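Local coordinates for 2,3-dihydroxybenzoate-AMP ligase (Mycobacterium smegmatis, PDB 5KEI), which belongs to the ANL superfamily of AMP-binding enzymes, with a large AMP-binding region followed by a smaller C-terminal domain, at residues A[250-255]-A[299-304]; A[325-330]-A[348-353]; A[459-464]-A[495-500]. One frame throughout, in Å; residues are numbered along the deposited sequence.

Contact 1: A[250-255]-A[299-304]; sequences LVALPA and TALVPA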
ATOM      1  N   LEU A 250      -0.578  -7.608 -17.777  1.00 32.32           N
ATOM      2  CA  LEU A 250      -0.930  -6.246 -18.164  1.00 30.34           C
ATOM      3  C   LEU A 250      -1.152  -5.398 -16.925  1.00 30.28           C
ATOM      4  O   LEU A 250      -2.021  -5.698 -16.105  1.00 30.28           O
ATOM      5  CB  LEU A 250      -2.176  -6.239 -19.041  1.00 27.90           C
ATOM      6  CG  LEU A 250      -2.801  -4.883 -19.378  1.00 31.96           C
ATOM      7  CD1 LEU A 250      -2.015  -4.181 -20.489  1.00 28.54           C
ATOM      8  CD2 LEU A 250      -4.256  -5.055 -19.766  1.00 30.73           C
ATOM      9  N   VAL A 251      -0.337  -4.360 -16.781  1.00 31.67           N
ATOM     10  CA  VAL A 251      -0.444  -3.422 -15.671  1.00 26.22           C
ATOM     11  C   VAL A 251      -1.497  -2.391 -16.012  1.00 31.26           C
ATOM     12  O   VAL A 251      -1.237  -1.439 -16.743  1.00 32.66           O
ATOM     13  CB  VAL A 251       0.905  -2.739 -15.383  1.00 29.74           C
ATOM     14  CG1 VAL A 251       0.769  -1.702 -14.259  1.00 28.73           C
ATOM     15  CG2 VAL A 251       1.957  -3.800 -15.034  1.00 24.69           C
ATOM     16  N   ALA A 252      -2.697  -2.593 -15.491  1.00 32.57           N
ATOM     17  CA  ALA A 252      -3.819  -1.720 -15.812  1.00 35.40           C
ATOM     18  C   ALA A 252      -4.086  -0.717 -14.682  1.00 31.35           C
ATOM     19  O   ALA A 252      -4.555   0.399 -14.920  1.00 34.78           O
ATOM     20  CB  ALA A 252      -5.065  -2.553 -16.101  1.00 33.93           C
ATOM     21  N   LEU A 253      -3.791  -1.132 -13.457  1.00 31.05           N
ATOM     22  CA  LEU A 253      -3.867  -0.254 -12.294  1.00 31.21           C
ATOM     23  C   LEU A 253      -2.592   0.605 -12.191  1.00 31.86           C
ATOM     24  O   LEU A 253      -1.608   0.313 -12.867  1.00 27.23           O
ATOM     25  CB  LEU A 253      -4.071  -1.102 -11.041  1.00 27.01           C
ATOM     26  CG  LEU A 253      -5.378  -1.894 -11.093  1.00 32.05           C
ATOM     27  CD1 LEU A 253      -5.338  -3.094 -10.132  1.00 22.63           C
ATOM     28  CD2 LEU A 253      -6.561  -0.961 -10.798  1.00 22.55           C
ATOM     29  N   PRO A 254      -2.600   1.664 -11.359  1.00 31.27           N
ATOM     30  CA  PRO A 254      -1.380   2.475 -11.219  1.00 33.32           C
ATOM     31  C   PRO A 254      -0.185   1.657 -10.726  1.00 27.99           C
ATOM     32  O   PRO A 254      -0.238   1.075  -9.648  1.00 31.37           O
ATOM     33  CB  PRO A 254      -1.775   3.539 -10.189  1.00 27.41           C
ATOM     34  CG  PRO A 254      -3.023   3.050  -9.569  1.00 28.63           C
ATOM     35  CD  PRO A 254      -3.718   2.237 -10.600  1.00 28.54           C
ATOM     36  N   ALA A 255       0.880   1.634 -11.516  1.00 27.36           N
ATOM     37  CA  ALA A 255       2.003   0.729 -11.289  1.00 27.88           C
ATOM     38  C   ALA A 255       2.609   0.811  -9.890  1.00 29.03           C
ATOM     39  O   ALA A 255       3.211  -0.154  -9.430  1.00 30.61           O
ATOM     40  CB  ALA A 255       3.087   0.974 -12.334  1.00 26.78           C
ATOM     41  N   THR A 299      -3.983 -10.104 -15.848  1.00 31.99           N
ATOM     42  CA  THR A 299      -4.071  -8.712 -15.446  1.00 27.52           C
ATOM     43  C   THR A 299      -4.778  -8.581 -14.108  1.00 27.71           C
ATOM     44  O   THR A 299      -5.347  -9.533 -13.598  1.00 27.14           O
ATOM     45  CB  THR A 299      -4.792  -7.850 -16.500  1.00 30.12           C
ATOM     46  OG1 THR A 299      -4.677  -6.468 -16.142  1.00 29.26           O
ATOM     47  CG2 THR A 299      -6.267  -8.227 -16.617  1.00 32.00           C
ATOM     48  N   ALA A 300      -4.717  -7.393 -13.526  1.00 27.53           N
ATOM     49  CA  ALA A 300      -5.392  -7.142 -12.269  1.00 26.24           C
ATOM     50  C   ALA A 300      -6.258  -5.911 -12.422  1.00 27.15           C
ATOM     51  O   ALA A 300      -5.832  -4.915 -13.015  1.00 26.56           O
ATOM     52  CB  ALA A 300      -4.383  -6.964 -11.136  1.00 28.26           C
ATOM     53  N   LEU A 301      -7.479  -5.996 -11.898  1.00 28.93           N
ATOM     54  CA  LEU A 301      -8.446  -4.901 -11.973  1.00 26.52           C
ATOM     55  C   LEU A 301      -9.160  -4.728 -10.640  1.00 26.40           C
ATOM     56  O   LEU A 301      -8.992  -5.511  -9.713  1.00 23.70           O
ATOM     57  CB  LEU A 301      -9.492  -5.154 -13.075  1.00 30.79           C
ATOM     58  CG  LEU A 301      -9.038  -5.444 -14.504  1.00 30.56           C
ATOM     59  CD1 LEU A 301     -10.212  -5.826 -15.366  1.00 29.97           C
ATOM     60  CD2 LEU A 301      -8.319  -4.236 -15.077  1.00 34.27           C
ATOM     61  N   VAL A 302      -9.993  -3.701 -10.578  1.00 29.73           N
ATOM     62  CA  VAL A 302     -10.808  -3.430  -9.413  1.00 27.15           C
ATOM     63  C   VAL A 302     -12.225  -3.837  -9.855  1.00 28.62           C
ATOM     64  O   VAL A 302     -12.461  -3.953 -11.056  1.00 29.59           O
ATOM     65  CB  VAL A 302     -10.663  -1.934  -8.992  1.00 30.09           C
ATOM     66  CG1 VAL A 302     -11.643  -1.015  -9.738  1.00 27.33           C
ATOM     67  CG2 VAL A 302     -10.755  -1.758  -7.497  1.00 39.53           C
ATOM     68  N   PRO A 303     -13.146  -4.122  -8.910  1.00 29.16           N
ATOM     69  CA  PRO A 303     -14.466  -4.614  -9.332  1.00 24.65           C
ATOM     70  C   PRO A 303     -15.249  -3.700 -10.291  1.00 33.06           C
ATOM     71  O   PRO A 303     -15.858  -4.216 -11.233  1.00 28.14           O
ATOM     72  CB  PRO A 303     -15.218  -4.741  -8.009  1.00 23.67           C
ATOM     73  CG  PRO A 303     -14.148  -5.071  -7.022  1.00 29.66           C
ATOM     74  CD  PRO A 303     -12.957  -4.262  -7.452  1.00 29.03           C
ATOM     75  N   ALA A 304     -15.251  -2.388 -10.057  1.00 31.44           N
ATOM     76  CA  ALA A 304     -15.917  -1.460 -10.977  1.00 32.29           C
ATOM     77  C   ALA A 304     -15.414  -1.638 -12.411  1.00 30.26           C
ATOM     78  O   ALA A 304     -16.196  -1.629 -13.349  1.00 31.94           O
ATOM     79  CB  ALA A 304     -15.716   0.012 -10.520  1.00 27.49           C
TER
HETATM   80  O   HOH W   1      -3.139  -4.141 -13.306  1.00 32.77           O
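Thr299 meets Leu250 where two neighbouring parallel strands come side by side. Its OG1 donates a hydrogen bond to the backbone O of Leu250, 2.8 Å away. The hydroxyl comes in at a C=O...donor angle of 137° and lies 29° off the carbonyl plane. A chi1 of -172° sets OG1 opposite the backbone N of Thr299, and this carries it across to the neighbouring strand. The two side chains run alongside each other and point the same way, with Leu250 CB 3.8 Å from Thr299 OG1. On its other edge the backbone of Thr299 pairs with Leu325 and Gln327.

At Ala300 the strands have already begun to part, and a water bridges them. It accepts from Ala252 N at 2.7 Å and donates to Ala300 O at 2.8 Å, so it links two backbones that do not bond directly here. The same carbonyl is covered by Leu253, whose CD1 lies 3.4 Å from Ala300 O. CD1 also packs on the methyl of Ala300, and Phe259 of helix 258-262 touches both residues.

Leu301 starts out away from the other segment, but its CD2 branch turns back and rests on Ala252 CB at 3.8 Å. The methyl of Ala252 therefore sits close to both Leu301 CD2 and Thr299 OG1. Val302, the N-cap residue of helix 303-310, adds a slight contact as its backbone N passes Leu253 CD2 at 4.4 Å. Asn104 bonds to Leu253 O and Ala255 N.

Strands 248-251 and 298-301 are neighbours in the mixed sheet of the AMP-binding region. They part at their C-terminal ends, one into a loop and the other into helix 303-310, within an alpha/beta sheet in keeping with the ANL fold.

Contact 2: A[325-330]-A[348-353]; sequences LLQVGG and GLQQVF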
ATOM      1  N   LEU A 325      -5.890 -15.500 -16.321  1.00 33.51           N
ATOM      2  CA  LEU A 325      -5.942 -15.047 -14.942  1.00 30.10           C
ATOM      3  C   LEU A 325      -6.383 -13.595 -14.905  1.00 31.07           C
ATOM      4  O   LEU A 325      -5.646 -12.701 -15.325  1.00 28.56           O
ATOM      5  CB  LEU A 325      -4.581 -15.207 -14.244  1.00 29.64           C
ATOM      6  CG  LEU A 325      -4.484 -14.670 -12.799  1.00 28.31           C
ATOM      7  CD1 LEU A 325      -5.337 -15.465 -11.832  1.00 25.98           C
ATOM      8  CD2 LEU A 325      -3.058 -14.660 -12.332  1.00 23.43           C
ATOM      9  N   LEU A 326      -7.595 -13.377 -14.414  1.00 29.67           N
ATOM     10  CA  LEU A 326      -8.090 -12.048 -14.094  1.00 24.03           C
ATOM     11  C   LEU A 326      -8.229 -11.910 -12.587  1.00 24.46           C
ATOM     12  O   LEU A 326      -9.146 -12.464 -11.987  1.00 26.71           O
ATOM     13  CB  LEU A 326      -9.425 -11.782 -14.774  1.00 27.83           C
ATOM     14  CG  LEU A 326     -10.059 -10.428 -14.453  1.00 31.33           C
ATOM     15  CD1 LEU A 326      -9.109  -9.339 -14.852  1.00 29.46           C
ATOM     16  CD2 LEU A 326     -11.352 -10.278 -15.198  1.00 27.33           C
ATOM     17  N   GLN A 327      -7.289 -11.200 -11.974  1.00 23.95           N
ATOM     18  CA  GLN A 327      -7.374 -10.898 -10.556  1.00 26.30           C
ATOM     19  C   GLN A 327      -8.303  -9.718 -10.359  1.00 26.08           C
ATOM     20  O   GLN A 327      -8.301  -8.779 -11.161  1.00 29.35           O
ATOM     21  CB  GLN A 327      -6.007 -10.553  -9.949  1.00 24.06           C
ATOM     22  CG  GLN A 327      -4.881 -11.538 -10.159  1.00 22.02           C
ATOM     23  CD  GLN A 327      -3.562 -11.014  -9.569  1.00 26.80           C
ATOM     24  OE1 GLN A 327      -2.985 -10.036 -10.064  1.00 25.72           O
ATOM     25  NE2 GLN A 327      -3.113 -11.634  -8.479  1.00 20.69           N
ATOM     26  N   VAL A 328      -9.094  -9.758  -9.291  1.00 29.04           N
ATOM     27  CA  VAL A 328      -9.922  -8.621  -8.912  1.00 24.37           C
ATOM     28  C   VAL A 328      -9.781  -8.350  -7.414  1.00 24.87           C
ATOM     29  O   VAL A 328      -9.958  -9.236  -6.584  1.00 27.75           O
ATOM     30  CB  VAL A 328     -11.380  -8.848  -9.294  1.00 29.82           C
ATOM     31  CG1 VAL A 328     -12.251  -7.655  -8.852  1.00 29.02           C
ATOM     32  CG2 VAL A 328     -11.486  -9.070 -10.803  1.00 26.56           C
ATOM     33  N   GLY A 329      -9.406  -7.121  -7.084  1.00 24.86           N
ATOM     34  CA  GLY A 329      -9.157  -6.734  -5.711  1.00 28.02           C
ATOM     35  C   GLY A 329      -9.368  -5.243  -5.560  1.00 33.75           C
ATOM     36  O   GLY A 329      -9.789  -4.584  -6.497  1.00 34.07           O
ATOM     37  N   GLY A 330      -9.075  -4.707  -4.383  1.00 36.06           N
ATOM     38  CA  GLY A 330      -9.194  -3.282  -4.165  1.00 34.61           C
ATOM     39  C   GLY A 330     -10.510  -2.832  -3.563  1.00 40.29           C
ATOM     40  O   GLY A 330     -10.639  -1.675  -3.146  1.00 56.10           O
ATOM     41  N   GLY A 348     -11.220 -17.793 -15.352  1.00 33.14           N
ATOM     42  CA  GLY A 348      -9.986 -17.690 -14.590  1.00 31.45           C
ATOM     43  C   GLY A 348      -9.928 -16.481 -13.670  1.00 31.79           C
ATOM     44  O   GLY A 348      -8.902 -15.826 -13.568  1.00 35.09           O
ATOM     45  N   LEU A 349     -11.042 -16.195 -13.008  1.00 29.89           N
ATOM     46  CA  LEU A 349     -11.133 -15.146 -12.017  1.00 31.21           C
ATOM     47  C   LEU A 349     -10.351 -15.552 -10.788  1.00 29.71           C
ATOM     48  O   LEU A 349     -10.381 -16.718 -10.381  1.00 33.87           O
ATOM     49  CB  LEU A 349     -12.596 -14.877 -11.646  1.00 27.21           C
ATOM     50  CG  LEU A 349     -12.905 -14.155 -10.328  1.00 30.11           C
ATOM     51  CD1 LEU A 349     -12.527 -12.674 -10.420  1.00 29.53           C
ATOM     52  CD2 LEU A 349     -14.380 -14.339  -9.907  1.00 23.17           C
ATOM     53  N   GLN A 350      -9.635 -14.598 -10.207  1.00 22.90           N
ATOM     54  CA  GLN A 350      -9.063 -14.804  -8.887  1.00 24.08           C
ATOM     55  C   GLN A 350      -9.428 -13.623  -8.022  1.00 26.06           C
ATOM     56  O   GLN A 350      -9.216 -12.481  -8.423  1.00 24.56           O
ATOM     57  CB  GLN A 350      -7.557 -14.961  -8.955  1.00 25.66           C
ATOM     58  CG  GLN A 350      -6.907 -15.177  -7.613  1.00 23.79           C
ATOM     59  CD  GLN A 350      -5.415 -15.136  -7.729  1.00 27.75           C
ATOM     60  OE1 GLN A 350      -4.860 -14.133  -8.174  1.00 29.99           O
ATOM     61  NE2 GLN A 350      -4.745 -16.228  -7.356  1.00 26.40           N
ATOM     62  N   GLN A 351     -10.013 -13.881  -6.856  1.00 26.81           N
ATOM     63  CA  GLN A 351     -10.309 -12.786  -5.944  1.00 27.57           C
ATOM     64  C   GLN A 351      -9.104 -12.557  -5.045  1.00 30.06           C
ATOM     65  O   GLN A 351      -8.457 -13.507  -4.563  1.00 29.28           O
ATOM     66  CB  GLN A 351     -11.581 -13.050  -5.126  1.00 26.39           C
ATOM     67  CG  GLN A 351     -12.858 -13.056  -5.980  1.00 28.69           C
ATOM     68  CD  GLN A 351     -14.119 -12.573  -5.241  1.00 29.58           C
ATOM     69  OE1 GLN A 351     -14.071 -11.629  -4.457  1.00 27.30           O
ATOM     70  NE2 GLN A 351     -15.253 -13.227  -5.507  1.00 31.96           N
ATOM     71  N   VAL A 352      -8.778 -11.283  -4.866  1.00 31.04           N
ATOM     72  CA  VAL A 352      -7.656 -10.892  -4.031  1.00 29.83           C
ATOM     73  C   VAL A 352      -8.094  -9.863  -2.991  1.00 26.61           C
ATOM     74  O   VAL A 352      -8.559  -8.794  -3.337  1.00 34.90           O
ATOM     75  CB  VAL A 352      -6.513 -10.302  -4.870  1.00 26.85           C
ATOM     76  CG1 VAL A 352      -5.289 -10.035  -3.979  1.00 23.26           C
ATOM     77  CG2 VAL A 352      -6.184 -11.227  -6.035  1.00 21.67           C
ATOM     78  N   PHE A 353      -7.949 -10.201  -1.719  1.00 26.62           N
ATOM     79  CA  PHE A 353      -8.184  -9.265  -0.636  1.00 26.26           C
ATOM     80  C   PHE A 353      -6.864  -9.033   0.062  1.00 27.02           C
ATOM     81  O   PHE A 353      -6.385  -9.889   0.816  1.00 22.91           O
ATOM     82  CB  PHE A 353      -9.251  -9.794   0.329  1.00 30.40           C
ATOM     83  CG  PHE A 353      -9.310  -9.065   1.641  1.00 28.90           C
ATOM     84  CD1 PHE A 353      -9.488  -7.690   1.684  1.00 33.71           C
ATOM     85  CD2 PHE A 353      -9.214  -9.763   2.841  1.00 29.93           C
ATOM     86  CE1 PHE A 353      -9.547  -7.017   2.902  1.00 31.16           C
ATOM     87  CE2 PHE A 353      -9.273  -9.095   4.055  1.00 32.15           C
ATOM     88  CZ  PHE A 353      -9.447  -7.724   4.082  1.00 28.26           C
TER
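Gln327 and Gln350 sit next to each other on the parallel strand pair of a beta-alpha-beta unit, strand 325-328, helix 335-344 and strand 349-354. Their side chains lie alongside and point the same way, with the amide planes turned 43° apart. Gln327 NE2 gives a hydrogen bond to Gln350 OE1, 3.1 Å long and close to the line of that C=O. The acceptor lies nearly in the Gln327 amide plane. Both amides are also held by backbone oxygens: Gln327 NE2 by Cys263 O, and Gln350 NE2 by Thr363 O.

Leu325 leans over the start of the Gln350 chain, its CD1 3.7 Å from Gln350 CB. Val352 CG2 lies across the Gln327 chain, near NE2 and CB. On the opposite face Val328 CG2 slants across Leu349 CD1 at 3.8 Å, and helix 335-344 covers Leu349 through Ala338 and Arg342.

The backbone ladder runs Leu326 N to Gly348 O, Gln350 N to Leu326 O, Val328 N to Gln350 O and Val352 N to Val328 O. Next to the last of these bonds, Gly329 CA sits 3.2 Å from Val352 O.

Contact 3: A[459-464]-A[495-500]; sequences VIVRGG and LGEKIC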
ATOM      1  N   VAL A 459     -19.948   4.952  15.434  1.00 42.49           N
ATOM      2  CA  VAL A 459     -20.831   6.074  15.171  1.00 34.43           C
ATOM      3  C   VAL A 459     -21.371   6.710  16.444  1.00 40.40           C
ATOM      4  O   VAL A 459     -21.822   6.017  17.364  1.00 46.11           O
ATOM      5  CB  VAL A 459     -22.013   5.645  14.283  1.00 37.46           C
ATOM      6  CG1 VAL A 459     -22.695   4.408  14.857  1.00 40.39           C
ATOM      7  CG2 VAL A 459     -22.999   6.783  14.138  1.00 36.99           C
ATOM      8  N   ILE A 460     -21.305   8.037  16.494  1.00 37.44           N
ATOM      9  CA  ILE A 460     -21.943   8.810  17.559  1.00 39.18           C
ATOM     10  C   ILE A 460     -23.174   9.527  17.027  1.00 36.85           C
ATOM     11  O   ILE A 460     -23.079  10.311  16.073  1.00 32.83           O
ATOM     12  CB  ILE A 460     -21.006   9.856  18.149  1.00 37.90           C
ATOM     13  CG1 ILE A 460     -19.683   9.201  18.574  1.00 34.32           C
ATOM     14  CG2 ILE A 460     -21.719  10.594  19.299  1.00 37.77           C
ATOM     15  CD1 ILE A 460     -18.625  10.181  19.057  1.00 32.90           C
ATOM     16  N   VAL A 461     -24.327   9.260  17.631  1.00 34.57           N
ATOM     17  CA  VAL A 461     -25.569   9.859  17.151  1.00 35.65           C
ATOM     18  C   VAL A 461     -25.784  11.207  17.849  1.00 36.33           C
ATOM     19  O   VAL A 461     -26.351  11.281  18.932  1.00 37.21           O
ATOM     20  CB  VAL A 461     -26.777   8.901  17.353  1.00 34.39           C
ATOM     21  CG1 VAL A 461     -28.054   9.517  16.809  1.00 34.06           C
ATOM     22  CG2 VAL A 461     -26.514   7.599  16.631  1.00 34.37           C
ATOM     23  N   ARG A 462     -25.286  12.266  17.218  1.00 33.63           N
ATOM     24  CA  ARG A 462     -25.317  13.601  17.794  1.00 34.37           C
ATOM     25  C   ARG A 462     -26.322  14.494  17.077  1.00 35.02           C
ATOM     26  O   ARG A 462     -26.030  15.023  16.005  1.00 34.57           O
ATOM     27  CB  ARG A 462     -23.934  14.252  17.734  1.00 31.95           C
ATOM     28  CG  ARG A 462     -23.949  15.648  18.285  1.00 30.13           C
ATOM     29  CD  ARG A 462     -22.738  16.497  17.956  1.00 34.08           C
ATOM     30  NE  ARG A 462     -22.745  17.666  18.841  1.00 36.58           N
ATOM     31  CZ  ARG A 462     -23.365  18.818  18.579  1.00 31.04           C
ATOM     32  NH1 ARG A 462     -24.018  19.002  17.439  1.00 31.90           N
ATOM     33  NH2 ARG A 462     -23.323  19.794  19.468  1.00 26.44           N
ATOM     34  N   GLY A 463     -27.489  14.684  17.684  1.00 32.38           N
ATOM     35  CA  GLY A 463     -28.575  15.366  17.012  1.00 31.24           C
ATOM     36  C   GLY A 463     -29.003  14.569  15.795  1.00 38.61           C
ATOM     37  O   GLY A 463     -29.147  13.346  15.853  1.00 35.67           O
ATOM     38  N   GLY A 464     -29.198  15.258  14.680  1.00 39.49           N
ATOM     39  CA  GLY A 464     -29.629  14.600  13.458  1.00 39.56           C
ATOM     40  C   GLY A 464     -28.462  14.107  12.620  1.00 47.33           C
ATOM     41  O   GLY A 464     -28.646  13.678  11.481  1.00 49.87           O
ATOM     42  N   LEU A 495     -29.114  16.433  22.620  1.00 33.80           N
ATOM     43  CA  LEU A 495     -28.517  15.883  21.407  1.00 33.35           C
ATOM     44  C   LEU A 495     -28.710  14.383  21.276  1.00 30.27           C
ATOM     45  O   LEU A 495     -28.461  13.825  20.219  1.00 34.32           O
ATOM     46  CB  LEU A 495     -27.022  16.185  21.374  1.00 34.53           C
ATOM     47  CG  LEU A 495     -26.651  17.658  21.407  1.00 33.03           C
ATOM     48  CD1 LEU A 495     -25.149  17.806  21.645  1.00 34.13           C
ATOM     49  CD2 LEU A 495     -27.093  18.290  20.102  1.00 28.33           C
ATOM     50  N   GLY A 496     -29.138  13.732  22.346  1.00 28.96           N
ATOM     51  CA  GLY A 496     -29.198  12.283  22.353  1.00 29.30           C
ATOM     52  C   GLY A 496     -27.849  11.757  22.797  1.00 33.87           C
ATOM     53  O   GLY A 496     -27.727  11.116  23.837  1.00 33.88           O
ATOM     54  N   GLU A 497     -26.821  12.039  22.005  1.00 32.42           N
ATOM     55  CA  GLU A 497     -25.453  11.745  22.409  1.00 39.74           C
ATOM     56  C   GLU A 497     -24.602  12.952  22.094  1.00 38.70           C
ATOM     57  O   GLU A 497     -24.708  13.514  21.000  1.00 39.15           O
ATOM     58  CB  GLU A 497     -24.889  10.507  21.694  1.00 37.20           C
ATOM     59  CG  GLU A 497     -25.578   9.213  22.043  1.00 39.05           C
ATOM     60  CD  GLU A 497     -24.980   8.008  21.322  1.00 49.57           C
ATOM     61  OE1 GLU A 497     -25.010   6.901  21.906  1.00 63.38           O
ATOM     62  OE2 GLU A 497     -24.488   8.155  20.177  1.00 46.98           O
ATOM     63  N   LYS A 498     -23.765  13.366  23.037  1.00 36.49           N
ATOM     64  CA  LYS A 498     -22.813  14.417  22.726  1.00 39.81           C
ATOM     65  C   LYS A 498     -21.436  13.809  22.475  1.00 42.01           C
ATOM     66  O   LYS A 498     -21.149  12.670  22.883  1.00 35.48           O
ATOM     67  CB  LYS A 498     -22.749  15.466  23.840  1.00 39.35           C
ATOM     68  CG  LYS A 498     -22.439  14.927  25.212  1.00 39.68           C
ATOM     69  CD  LYS A 498     -22.226  16.081  26.183  1.00 40.75           C
ATOM     70  CE  LYS A 498     -21.996  15.577  27.599  1.00 49.11           C
ATOM     71  NZ  LYS A 498     -21.801  16.693  28.572  1.00 63.62           N
ATOM     72  N   ILE A 499     -20.594  14.582  21.794  1.00 37.75           N
ATOM     73  CA  ILE A 499     -19.250  14.149  21.449  1.00 40.13           C
ATOM     74  C   ILE A 499     -18.187  14.634  22.464  1.00 38.96           C
ATOM     75  O   ILE A 499     -17.882  15.822  22.550  1.00 36.09           O
ATOM     76  CB  ILE A 499     -18.873  14.639  20.034  1.00 37.78           C
ATOM     77  CG1 ILE A 499     -19.804  14.024  18.973  1.00 38.40           C
ATOM     78  CG2 ILE A 499     -17.434  14.291  19.734  1.00 38.01           C
ATOM     79  CD1 ILE A 499     -19.634  14.628  17.576  1.00 34.28           C
ATOM     80  N   CYS A 500     -17.620  13.710  23.232  1.00 40.84           N
ATOM     81  CA  CYS A 500     -16.515  14.079  24.105  1.00 37.94           C
ATOM     82  C   CYS A 500     -15.162  13.642  23.545  1.00 38.46           C
ATOM     83  O   CYS A 500     -14.895  12.441  23.373  1.00 37.52           O
ATOM     84  CB  CYS A 500     -16.703  13.496  25.498  1.00 37.89           C
ATOM     85  SG  CYS A 500     -15.631  14.321  26.675  1.00 64.93           S
TER
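A short strand of a two-stranded hairpin meets the bend leading into strand 498-505 of the C-terminal domain's small mixed sheet. Strand 459-462 belongs to the hairpin with strand 465-468. The contact lies near the surface, and Glu497, Arg462 and Leu495 make most of it.

Glu497 reaches back along the hairpin strand with its chain extended beyond CG. Its OE2 takes the backbone N-H of Val461 at 2.8 Å and an angle of 157°, nearly along the C-O axis. The carboxylate oxygen thus takes up a backbone N-H of strand 459-462. A weak bond from Glu497 N to Val461 O lies beside it.

Arg462 has CG opposite its backbone N (chi1 178°) and is extended as far as NE. This brings its CD to Ile499 and its guanidinium to Leu495. CD meets Ile499 CD1 at 3.6 Å, the two chains crossing at about a right angle. Leu495 runs beside the arginine. Both its methyls lie over one face of the guanidinium, CD2 3.9 Å above the plane toward the rim and CD1 3.5 Å from NH2. The charged end is bound by a salt bridge from NH2 to Asp531, which also accepts from Ile499 N.

Ile460 CG2 packs on Ile499 CG1 at 3.9 Å on the buried side, where helix 469-477 touches both isoleucines. Just past the strand, Gly463 N donates to Leu495 O at 2.8 Å, in the carbonyl plane and on a lone pair.

In the fold
Contacts 1 and 2 are successive parts of one mixed sheet, with centres 10 Å apart. Strands 298-301 and 325-328 are neighbours there, so each contact supplies one strand of the seam between them. Thr299 O with Gln327 N and Leu301 N with Gln327 O, both 3.0 Å, are probable hydrogen bonds across that seam. At its end Val302 and Pro303 pack against Gly329 O. All four segments belong to the AMP-binding region of the enzyme. Contact 3 stands apart in the C-terminal region. Its centre is about 41 Å from that of contact 1 and 40 Å from that of contact 2. The nearest atoms are about 25 and 20 Å away.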